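Local coordinates for putative MCP-type signal transduction protein (Campylobacter jejuni subsp. jejuni serotype O:2, PDB 4WY9), which probably senses chemical cues in the periplasm through a tandem-PAS domain, acting as the chemoreceptor Tlp1 in chemotaxis signalling, at residues Asn77-Tyr82 with Gly181-Thr186; Leu37-Ser42 with Val168-Phe173; Gly206-Leu211 with Leu282-Lys287; Asp14-Ile19 with Gln202-Glu207. All coordinates share one frame; numbering follows the deposited sequence. Where two conformers were deposited one is given.

How the contacts relate
The four contacts fall into two pairs, one in each half of an elongated tandem-PAS module, on opposite sides of the chain's centre. Contacts 1 and 2 have centres 8 Å apart and share a sheet, since strands 163-173 and 179-188 are neighbours in it. Contacts 3 and 4 have centres 7 Å apart and share Gly206 and Glu207. Between the pairs the centres lie 33 to 37 Å apart. Helix 8-51 spans this gap, entering contact 4 near its start and contact 2 further along, and so runs through both halves. Contacts 1 and 2 interlace along the chain and nest inside the loop that contact 4 closes; contact 3 opens where contact 4 ends.

Contact 1. Residues Asn77-Tyr82 with Gly181-Thr186; sequences NFTYLY and GVIGMT
Tyr80 lays its ring across Gly184 of the facing strand. Residues 78-82 and 181-186 run antiparallel (176°), and Tyr80 and Gly184 form a hydrogen-bonded pair, with Tyr80 N giving to Gly184 O and Gly184 N to Tyr80 O, both at 2.9 Å. From CB, which leaves the sheet on the side shared with Phe78 and Tyr82, the chain takes the crowded position between backbone N and carbonyl carbon (chi1 46°), and this folds the ring over the neighbour. CG comes near Gly184 O; over the ring face Gly184 CA makes a CH-pi contact, 3.9 Å from the centroid of the Tyr80 ring, and Tyr80 CZ lies 3.6 Å from Gly184 C. With no side chain on Gly184, the ring can lie directly on the backbone. At the ring edge, Tyr80 CE2 meets Thr186 OG1 in the ring plane at 3.4 Å. At the tip, OH passes Met185 O and hydrogen-bonds to Asn167 OD1, which also holds Thr186 OG1, so one amide oxygen anchors both hydroxyls.

At the Asn77 end, Asn77 and Phe78 both face Thr186 in a classic beta bulge: Asn77 N bonds to Thr186 O at 2.9 Å, while Phe78 N reaches the same oxygen weakly at 3.3 Å. On the reverse face Ile183 CD1 packs 4.0 Å from Leu81 CB.

Strand 104-110 flanks residues 77-82 and strand 163-173 flanks residues 181-186. Helix 59-70 covers Thr79 and Leu81, helix 8-51 lies against Ile183, and Met185 touches both helices, in the first PDC sensor domain of the Cache type.

Contact 2. Residues Leu37-Ser42 with Val168-Phe173; sequences LNKSIS and VAIPIF
The amide of Asn38 lies flat between two side chains: Ile170 covers one face, its CD1 3.9 Å from Asn38 CG, and Met185 of the adjoining strand lies against the other. At the nitrogen end of the amide, Asn38 ND2 sits 3.6 Å from Val168 CG1 and 3.3 Å from Val168 O. Swinging CG away from the backbone N (chi1 -153°) carries the amide off the helix and past Ile170, the two side chains sliding by each other in opposite directions.

Ile170 is the residue that Asn38, Lys39 and Ser42 all touch. Its CD1 is approached at about a right angle by Lys39, whose CG stops 3.7 Å away, and its CG2 is met by Ser42 OG at 3.5 Å. A chi1 of 68° sets that hydroxyl between the backbone N and carbonyl carbon of Ser42, where it faces Ile170 CG2 and also lies near Lys39 O, almost one turn back. Beyond it Ile172 CD1 comes up to Ser42 CA in the conformer given, so less certainly. Helix and strand run nearly parallel here, with the axes of these short segments 8.6 Å apart and inclined by 15°.

The long helix lying along the sheet is consistent with the PAS-like fold of Cache sensor domains. Strand 179-188 flanks residues 168-173, placing Ile183 against Ser42. On another flank of helix 8-51, Ile41 packs on Ile65, Ile66, Thr69 and Phe70 of helix 59-70, while Phe173 N hydrogen-bonds to Thr46 OG1 further along the long helix.

Contact 3. Residues Gly206-Leu211 with Leu282-Lys287; sequences GELRVL and LVTAPK
Thr284 grips Leu208 twice. Its hydroxyl OG1 accepts from Leu208 N at 3.0 Å, taking the place of a backbone carbonyl, and its own N gives to Leu208 O at 2.9 Å in the carbonyl plane. The hydroxyl can do this because OG1 sits between the backbone N and the carbonyl carbon (chi1 72°), turned toward the incoming chain. Thr284 O is buried with no hydrogen-bond partner in the model; Glu207 CG lies 3.1 Å from it. Further on, regular pairing takes over, with Val210 N to Leu282 O and Leu282 N to Val210 O both at 2.9 Å, and Val210 and Leu282 side by side on one face.

These strands are neighbours near the middle of the five-stranded antiparallel sheet of the second PAS-like unit, with the short segments 209-211 and 282-286 at 163° between their directions. On the other face Val283 CG1 meets Glu207 OE2 at 3.3 Å and Val283 CG2 meets Arg209 CG at 4.1 Å.

In the next shell, Leu16, Ile19 and Thr20 of helix 8-51 press on Val283. Arg209 is tied through NH1 to Asp198 O and Tyr23 OH.

Contact 4. Residues Asp14-Ile19 with Gln202-Glu207; sequences DILASI and QKYDGE
Tyr204 reaches Ile15 because its ring is swung back beside its own backbone N (chi1 -58°), which points the hydroxyl at helix 8-51, while Lys203, with CG anti to N (chi1 -172°), runs alongside the ring, extended as far as CE and then bent at the last torsion. Both belong to a loop that closes in a type II beta turn from Tyr204 to Glu207, just ahead of strand 209-213 in the second PAS-like unit, and the contact sets this loop against the N-terminal part of the long helix.

Ile15 is touched from two directions. Tyr204 OH comes to 3.6 Å from Ile15 CD1, close also to CG2, which lies at the edge of the ring near its plane. Lys203 crosses the isoleucine at about a right angle, its CD 3.8 Å from Ile15 CG2. That aliphatic chain also brings CG over one face of the tyrosine, offset toward the rim, so the lysine's methylenes, the tyrosine and the isoleucine pack together, with the phenol oxygen against the isoleucine's methyls. Leu16 CD2 meets Tyr204 CE2 obliquely at 4.4 Å, and Ile19, one helical turn after Ile15, loosely touches Lys203. No hydrogen bond joins helix and loop; the helix contributes only hydrocarbon.

Leu16 also reaches inward to Ala285 of strand 277-286, which packs on Tyr204. The loop braces itself: Glu207 N bonds to Tyr204 O across the turn, and Gln202 NE2 gives to Glu207 O at 3.1 Å. Folded back on the loop, the Glu207 carboxylate takes two backbone N-H groups on OE1, from Lys203 N at 2.8 Å and from Tyr204 N at 3.1 Å.

Contact 1. Residues Asn77-Tyr82 with Gly181-Thr186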
# COMPACT_ATOMS: atom_id res chain seq x y z
N ASN A 77 6.62 5.29 -4.48
CA ASN A 77 8.00 5.03 -4.76
C ASN A 77 8.18 4.61 -6.18
O ASN A 77 9.26 4.86 -6.80
CB ASN A 77 8.52 3.99 -3.73
CG ASN A 77 8.37 4.50 -2.28
OD1 ASN A 77 7.29 4.29 -1.57
ND2 ASN A 77 9.44 5.10 -1.79
N PHE A 78 7.16 3.95 -6.74
CA PHE A 78 7.19 3.58 -8.13
C PHE A 78 5.85 3.84 -8.79
O PHE A 78 4.79 3.77 -8.16
CB PHE A 78 7.56 2.10 -8.29
CG PHE A 78 8.88 1.74 -7.68
CD1 PHE A 78 10.07 1.83 -8.42
CD2 PHE A 78 8.99 1.35 -6.33
CE1 PHE A 78 11.28 1.54 -7.85
CE2 PHE A 78 10.21 1.02 -5.78
CZ PHE A 78 11.35 1.11 -6.54
N THR A 79 5.90 4.08 -10.10
CA THR A 79 4.72 4.27 -10.92
C THR A 79 4.90 3.41 -12.15
O THR A 79 6.01 3.28 -12.66
CB THR A 79 4.55 5.78 -11.30
OG1 THR A 79 4.21 6.54 -10.09
CG2 THR A 79 3.50 5.96 -12.36
N TYR A 80 3.83 2.78 -12.60
CA TYR A 80 3.93 1.92 -13.79
C TYR A 80 2.72 1.98 -14.68
O TYR A 80 1.58 2.07 -14.21
CB TYR A 80 4.21 0.46 -13.40
CG TYR A 80 3.35 -0.05 -12.27
CD1 TYR A 80 2.09 -0.62 -12.50
CD2 TYR A 80 3.78 0.03 -10.95
CE1 TYR A 80 1.33 -1.09 -11.47
CE2 TYR A 80 3.00 -0.43 -9.90
CZ TYR A 80 1.78 -0.99 -10.17
OH TYR A 80 0.98 -1.46 -9.12
N LEU A 81 2.98 1.91 -15.99
CA LEU A 81 1.97 1.73 -17.00
C LEU A 81 2.26 0.44 -17.73
O LEU A 81 3.28 0.31 -18.40
CB LEU A 81 1.91 2.89 -17.98
CG LEU A 81 0.87 2.72 -19.09
CD1 LEU A 81 -0.54 2.66 -18.55
CD2 LEU A 81 0.98 3.83 -20.11
N TYR A 82 1.35 -0.53 -17.60
CA TYR A 82 1.42 -1.81 -18.30
C TYR A 82 0.42 -1.73 -19.45
O TYR A 82 -0.75 -1.47 -19.22
CB TYR A 82 1.11 -2.94 -17.33
CG TYR A 82 0.90 -4.31 -17.92
CD1 TYR A 82 1.63 -4.77 -19.01
CD2 TYR A 82 -0.02 -5.18 -17.36
CE1 TYR A 82 1.42 -6.03 -19.53
CE2 TYR A 82 -0.24 -6.43 -17.86
CZ TYR A 82 0.47 -6.86 -18.96
OH TYR A 82 0.24 -8.13 -19.44
N GLY A 181 -4.83 -1.71 -20.58
CA GLY A 181 -3.67 -1.57 -19.76
C GLY A 181 -4.01 -1.26 -18.32
O GLY A 181 -5.19 -1.20 -17.94
N VAL A 182 -2.98 -1.03 -17.51
CA VAL A 182 -3.12 -0.78 -16.09
C VAL A 182 -2.15 0.32 -15.71
O VAL A 182 -0.96 0.21 -16.04
CB VAL A 182 -2.85 -2.03 -15.24
CG1 VAL A 182 -2.94 -1.67 -13.73
CG2 VAL A 182 -3.79 -3.16 -15.58
N ILE A 183 -2.62 1.35 -15.03
CA ILE A 183 -1.74 2.37 -14.46
C ILE A 183 -1.77 2.18 -12.94
O ILE A 183 -2.84 2.13 -12.33
CB ILE A 183 -2.14 3.80 -14.89
CG1 ILE A 183 -1.17 4.85 -14.36
CG2 ILE A 183 -3.59 4.13 -14.48
CD1 ILE A 183 0.14 4.89 -15.05
N GLY A 184 -0.61 2.02 -12.33
CA GLY A 184 -0.55 1.78 -10.92
C GLY A 184 0.62 2.41 -10.23
O GLY A 184 1.52 2.98 -10.86
N MET A 185 0.62 2.29 -8.91
CA MET A 185 1.63 2.84 -8.05
C MET A 185 2.01 1.85 -6.95
O MET A 185 1.16 1.07 -6.51
CB MET A 185 1.14 4.12 -7.37
CG MET A 185 0.66 5.17 -8.32
SD MET A 185 -0.36 6.30 -7.36
CE MET A 185 -0.76 7.54 -8.51
N THR A 186 3.25 1.94 -6.50
CA THR A 186 3.75 1.14 -5.41
C THR A 186 4.16 2.02 -4.26
O THR A 186 4.97 2.93 -4.46
CB THR A 186 4.96 0.27 -5.82
OG1 THR A 186 4.64 -0.49 -6.97
CG2 THR A 186 5.38 -0.64 -4.71

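Contact 2. Residues Leu37-Ser42 with Val168-Phe173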
# COMPACT_ATOMS: atom_id res chain seq x y z
N LEU A 37 -4.07 10.75 -7.27
CA LEU A 37 -3.17 10.91 -8.41
C LEU A 37 -3.44 9.80 -9.42
O LEU A 37 -3.46 10.01 -10.62
CB LEU A 37 -1.71 10.95 -7.98
CG LEU A 37 -1.24 12.13 -7.17
CD1 LEU A 37 0.26 12.05 -7.01
CD2 LEU A 37 -1.63 13.41 -7.85
N ASN A 38 -3.57 8.56 -8.94
CA ASN A 38 -3.78 7.44 -9.86
C ASN A 38 -5.04 7.65 -10.65
O ASN A 38 -5.10 7.33 -11.84
CB ASN A 38 -3.84 6.15 -9.07
CG ASN A 38 -3.42 4.92 -9.82
OD1 ASN A 38 -3.05 4.94 -10.94
ND2 ASN A 38 -3.54 3.83 -9.15
N LYS A 39 -6.10 8.11 -9.99
CA LYS A 39 -7.37 8.37 -10.67
C LYS A 39 -7.23 9.44 -11.73
O LYS A 39 -7.81 9.36 -12.80
CB LYS A 39 -8.48 8.77 -9.68
CG LYS A 39 -9.07 7.62 -8.90
CD LYS A 39 -10.13 8.14 -7.92
CE LYS A 39 -10.93 7.02 -7.36
NZ LYS A 39 -11.85 6.36 -8.35
N SER A 40 -6.43 10.46 -11.42
CA SER A 40 -6.23 11.56 -12.37
C SER A 40 -5.60 10.99 -13.64
O SER A 40 -6.10 11.23 -14.76
CB SER A 40 -5.34 12.65 -11.76
OG SER A 40 -5.09 13.69 -12.69
N ILE A 41 -4.53 10.24 -13.50
CA ILE A 41 -3.78 9.75 -14.66
C ILE A 41 -4.61 8.69 -15.41
O ILE A 41 -4.62 8.66 -16.63
CB ILE A 41 -2.38 9.24 -14.31
CG1 ILE A 41 -1.68 8.71 -15.55
CG2 ILE A 41 -2.42 8.22 -13.27
CD1 ILE A 41 -0.19 8.77 -15.46
N SER A 42 -5.33 7.83 -14.69
CA SER A 42 -6.16 6.85 -15.35
C SER A 42 -7.24 7.56 -16.20
O SER A 42 -7.55 7.13 -17.30
CB SER A 42 -6.79 5.84 -14.39
OG SER A 42 -7.74 6.45 -13.55
N VAL A 168 -1.45 -0.09 -5.77
CA VAL A 168 -2.70 0.57 -6.06
C VAL A 168 -2.76 0.69 -7.57
O VAL A 168 -1.79 1.16 -8.15
CB VAL A 168 -2.78 1.95 -5.40
CG1 VAL A 168 -4.04 2.66 -5.74
CG2 VAL A 168 -2.66 1.80 -3.83
N ALA A 169 -3.85 0.26 -8.19
CA ALA A 169 -3.90 0.23 -9.65
C ALA A 169 -5.29 0.40 -10.21
O ALA A 169 -6.30 0.07 -9.56
CB ALA A 169 -3.29 -1.08 -10.16
N ILE A 170 -5.36 0.94 -11.42
CA ILE A 170 -6.63 1.23 -12.10
C ILE A 170 -6.51 0.84 -13.57
O ILE A 170 -5.47 1.10 -14.20
CB ILE A 170 -6.99 2.73 -11.98
CG1 ILE A 170 -7.05 3.15 -10.51
CG2 ILE A 170 -8.28 3.07 -12.67
CD1 ILE A 170 -7.31 4.63 -10.32
N PRO A 171 -7.56 0.22 -14.15
CA PRO A 171 -7.57 -0.09 -15.60
C PRO A 171 -7.61 1.15 -16.47
O PRO A 171 -8.13 2.19 -16.05
CB PRO A 171 -8.85 -0.89 -15.79
CG PRO A 171 -9.72 -0.44 -14.66
CD PRO A 171 -8.78 -0.25 -13.50
N ILE A 172 -7.04 1.01 -17.67
CA ILE A 172 -7.16 1.92 -18.81
C ILE A 172 -8.04 1.25 -19.85
O ILE A 172 -7.91 0.05 -20.06
CB ILE A 172 -5.77 2.26 -19.39
CG1 ILE A 172 -4.83 2.77 -18.30
CG2 ILE A 172 -5.90 3.29 -20.52
CD1 ILE A 172 -5.35 4.00 -17.59
N PHE A 173 -8.92 2.03 -20.49
CA PHE A 173 -9.82 1.47 -21.50
C PHE A 173 -9.70 2.15 -22.85
O PHE A 173 -9.34 3.34 -22.92
CB PHE A 173 -11.28 1.59 -21.03
CG PHE A 173 -11.59 0.89 -19.73
CD1 PHE A 173 -11.46 1.56 -18.52
CD2 PHE A 173 -12.06 -0.40 -19.70
CE1 PHE A 173 -11.75 0.93 -17.32
CE2 PHE A 173 -12.33 -1.04 -18.50
CZ PHE A 173 -12.20 -0.37 -17.33

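Contact 3. Residues Gly206-Leu211 with Leu282-Lys287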
# COMPACT_ATOMS: atom_id res chain seq x y z
N GLY A 206 8.38 -1.46 25.41
CA GLY A 206 7.80 -2.60 24.77
C GLY A 206 6.58 -2.32 23.95
O GLY A 206 5.93 -3.25 23.45
N GLU A 207 6.23 -1.05 23.75
CA GLU A 207 5.12 -0.67 22.90
C GLU A 207 5.32 -1.22 21.49
O GLU A 207 6.40 -1.09 20.92
CB GLU A 207 4.97 0.84 22.85
CG GLU A 207 4.02 1.38 21.82
CD GLU A 207 3.89 2.89 21.84
OE1 GLU A 207 4.42 3.52 22.78
OE2 GLU A 207 3.27 3.45 20.90
N LEU A 208 4.28 -1.83 20.92
CA LEU A 208 4.29 -2.31 19.54
C LEU A 208 3.39 -1.41 18.73
O LEU A 208 2.25 -1.17 19.13
CB LEU A 208 3.84 -3.76 19.44
CG LEU A 208 4.63 -4.76 20.29
CD1 LEU A 208 3.96 -6.12 20.25
CD2 LEU A 208 6.07 -4.86 19.86
N ARG A 209 3.87 -0.96 17.57
CA ARG A 209 3.11 -0.17 16.62
C ARG A 209 3.06 -0.92 15.31
O ARG A 209 4.11 -1.23 14.74
CB ARG A 209 3.71 1.22 16.47
CG ARG A 209 3.63 2.04 17.73
CD ARG A 209 4.45 3.30 17.70
NE ARG A 209 5.85 3.04 17.91
CZ ARG A 209 6.82 3.95 17.76
NH1 ARG A 209 6.53 5.15 17.31
NH2 ARG A 209 8.07 3.61 18.01
N VAL A 210 1.85 -1.26 14.86
CA VAL A 210 1.62 -2.21 13.80
C VAL A 210 0.61 -1.68 12.82
O VAL A 210 -0.43 -1.12 13.19
CB VAL A 210 1.13 -3.56 14.38
CG1 VAL A 210 0.88 -4.58 13.30
CG2 VAL A 210 2.10 -4.10 15.44
N LEU A 211 0.90 -1.84 11.51
CA LEU A 211 -0.07 -1.59 10.44
C LEU A 211 -0.38 -2.92 9.79
O LEU A 211 0.54 -3.62 9.38
CB LEU A 211 0.45 -0.60 9.42
CG LEU A 211 -0.43 -0.32 8.22
CD1 LEU A 211 -1.73 0.36 8.61
CD2 LEU A 211 0.30 0.50 7.17
N LEU A 282 -2.70 -0.98 14.97
CA LEU A 282 -2.70 -1.63 16.28
C LEU A 282 -1.55 -1.05 17.06
O LEU A 282 -0.41 -1.05 16.61
CB LEU A 282 -2.55 -3.15 16.10
CG LEU A 282 -2.50 -4.09 17.32
CD1 LEU A 282 -2.82 -5.52 16.93
CD2 LEU A 282 -1.14 -4.05 17.96
N VAL A 283 -1.81 -0.58 18.28
CA VAL A 283 -0.76 -0.11 19.16
C VAL A 283 -0.96 -0.72 20.54
O VAL A 283 -2.08 -0.71 21.08
CB VAL A 283 -0.69 1.43 19.26
CG1 VAL A 283 0.41 1.86 20.21
CG2 VAL A 283 -0.44 2.02 17.90
N THR A 284 0.12 -1.24 21.12
CA THR A 284 0.06 -1.86 22.42
C THR A 284 0.87 -1.12 23.47
O THR A 284 1.80 -0.35 23.16
CB THR A 284 0.57 -3.28 22.38
OG1 THR A 284 1.98 -3.27 22.21
CG2 THR A 284 -0.10 -4.09 21.30
N ALA A 285 0.52 -1.39 24.73
CA ALA A 285 1.28 -0.99 25.91
C ALA A 285 1.29 -2.16 26.87
O ALA A 285 0.24 -2.51 27.40
CB ALA A 285 0.68 0.25 26.57
N PRO A 286 2.46 -2.82 27.08
CA PRO A 286 2.50 -3.88 28.11
C PRO A 286 2.02 -3.35 29.44
O PRO A 286 2.42 -2.26 29.86
CB PRO A 286 3.98 -4.28 28.16
CG PRO A 286 4.47 -3.95 26.79
CD PRO A 286 3.76 -2.68 26.41
N LYS A 287 1.18 -4.12 30.13
CA LYS A 287 0.60 -3.64 31.39
C LYS A 287 1.68 -3.37 32.41
O LYS A 287 1.63 -2.40 33.17
CB LYS A 287 -0.43 -4.61 31.92
CG LYS A 287 -1.66 -4.73 31.06
CD LYS A 287 -2.60 -5.80 31.46
CE LYS A 287 -3.77 -5.96 30.56
NZ LYS A 287 -4.56 -7.14 30.76

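Contact 4. Residues Asp14-Ile19 with Gln202-Glu207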
# COMPACT_ATOMS: atom_id res chain seq x y z
N ASP A 14 -7.22 5.46 26.92
CA ASP A 14 -7.56 6.65 26.16
C ASP A 14 -6.36 7.12 25.34
O ASP A 14 -6.50 7.58 24.20
CB ASP A 14 -8.03 7.78 27.08
CG ASP A 14 -9.39 7.52 27.70
OD1 ASP A 14 -10.14 6.68 27.20
OD2 ASP A 14 -9.70 8.20 28.71
N ILE A 15 -5.19 7.04 25.92
CA ILE A 15 -3.96 7.42 25.22
C ILE A 15 -3.75 6.53 24.01
O ILE A 15 -3.45 7.02 22.90
CB ILE A 15 -2.74 7.38 26.16
CG1 ILE A 15 -2.82 8.50 27.18
CG2 ILE A 15 -1.42 7.44 25.41
CD1 ILE A 15 -1.94 8.32 28.41
N LEU A 16 -3.89 5.23 24.19
CA LEU A 16 -3.69 4.30 23.08
C LEU A 16 -4.71 4.54 21.96
O LEU A 16 -4.36 4.51 20.76
CB LEU A 16 -3.74 2.86 23.55
CG LEU A 16 -2.57 2.39 24.39
CD1 LEU A 16 -2.86 0.99 24.93
CD2 LEU A 16 -1.29 2.37 23.57
N ALA A 17 -5.96 4.82 22.31
CA ALA A 17 -6.96 5.14 21.29
C ALA A 17 -6.55 6.38 20.50
O ALA A 17 -6.68 6.44 19.27
CB ALA A 17 -8.31 5.32 21.93
N SER A 18 -6.03 7.38 21.21
CA SER A 18 -5.62 8.63 20.57
C SER A 18 -4.43 8.40 19.61
O SER A 18 -4.43 8.87 18.48
CB SER A 18 -5.25 9.69 21.62
OG SER A 18 -4.84 10.91 21.03
N ILE A 19 -3.45 7.63 20.07
CA ILE A 19 -2.24 7.36 19.31
C ILE A 19 -2.61 6.63 18.02
O ILE A 19 -2.12 6.96 16.92
CB ILE A 19 -1.23 6.48 20.13
CG1 ILE A 19 -0.62 7.29 21.25
CG2 ILE A 19 -0.15 5.86 19.25
CD1 ILE A 19 0.17 6.45 22.23
N GLN A 202 7.88 6.51 20.73
CA GLN A 202 7.74 5.36 21.66
C GLN A 202 7.38 5.85 23.04
O GLN A 202 8.22 6.47 23.70
CB GLN A 202 9.03 4.51 21.66
CG GLN A 202 8.98 3.20 22.49
CD GLN A 202 8.32 2.05 21.69
OE1 GLN A 202 7.60 2.27 20.73
NE2 GLN A 202 8.56 0.82 22.11
N LYS A 203 6.17 5.62 23.49
CA LYS A 203 5.72 6.14 24.77
C LYS A 203 5.90 5.15 25.88
O LYS A 203 6.15 5.54 27.02
CB LYS A 203 4.27 6.58 24.68
CG LYS A 203 3.79 7.30 25.93
CD LYS A 203 2.38 7.82 25.75
CE LYS A 203 1.94 8.54 27.01
NZ LYS A 203 2.64 9.83 27.10
N TYR A 204 5.77 3.87 25.58
CA TYR A 204 5.87 2.85 26.61
C TYR A 204 6.96 1.84 26.28
O TYR A 204 7.18 1.50 25.11
CB TYR A 204 4.54 2.10 26.77
CG TYR A 204 3.40 3.00 27.10
CD1 TYR A 204 3.19 3.43 28.39
CD2 TYR A 204 2.48 3.43 26.13
CE1 TYR A 204 2.18 4.27 28.70
CE2 TYR A 204 1.43 4.25 26.45
CZ TYR A 204 1.28 4.69 27.75
OH TYR A 204 0.25 5.54 28.09
N ASP A 205 7.60 1.32 27.32
CA ASP A 205 8.55 0.25 27.15
C ASP A 205 7.84 -0.95 26.52
O ASP A 205 6.83 -1.42 27.04
CB ASP A 205 9.14 -0.14 28.51
CG ASP A 205 9.92 1.00 29.16
OD1 ASP A 205 9.67 2.15 28.88
OD2 ASP A 205 10.85 0.70 29.92
N GLY A 206 8.38 -1.46 25.41
CA GLY A 206 7.80 -2.60 24.77
C GLY A 206 6.58 -2.32 23.95
O GLY A 206 5.93 -3.25 23.45
N GLU A 207 6.23 -1.05 23.75
CA GLU A 207 5.12 -0.67 22.90
C GLU A 207 5.32 -1.22 21.49
O GLU A 207 6.40 -1.09 20.92
CB GLU A 207 4.97 0.84 22.85
CG GLU A 207 4.02 1.38 21.82
CD GLU A 207 3.89 2.89 21.84
OE1 GLU A 207 4.42 3.52 22.78
OE2 GLU A 207 3.27 3.45 20.90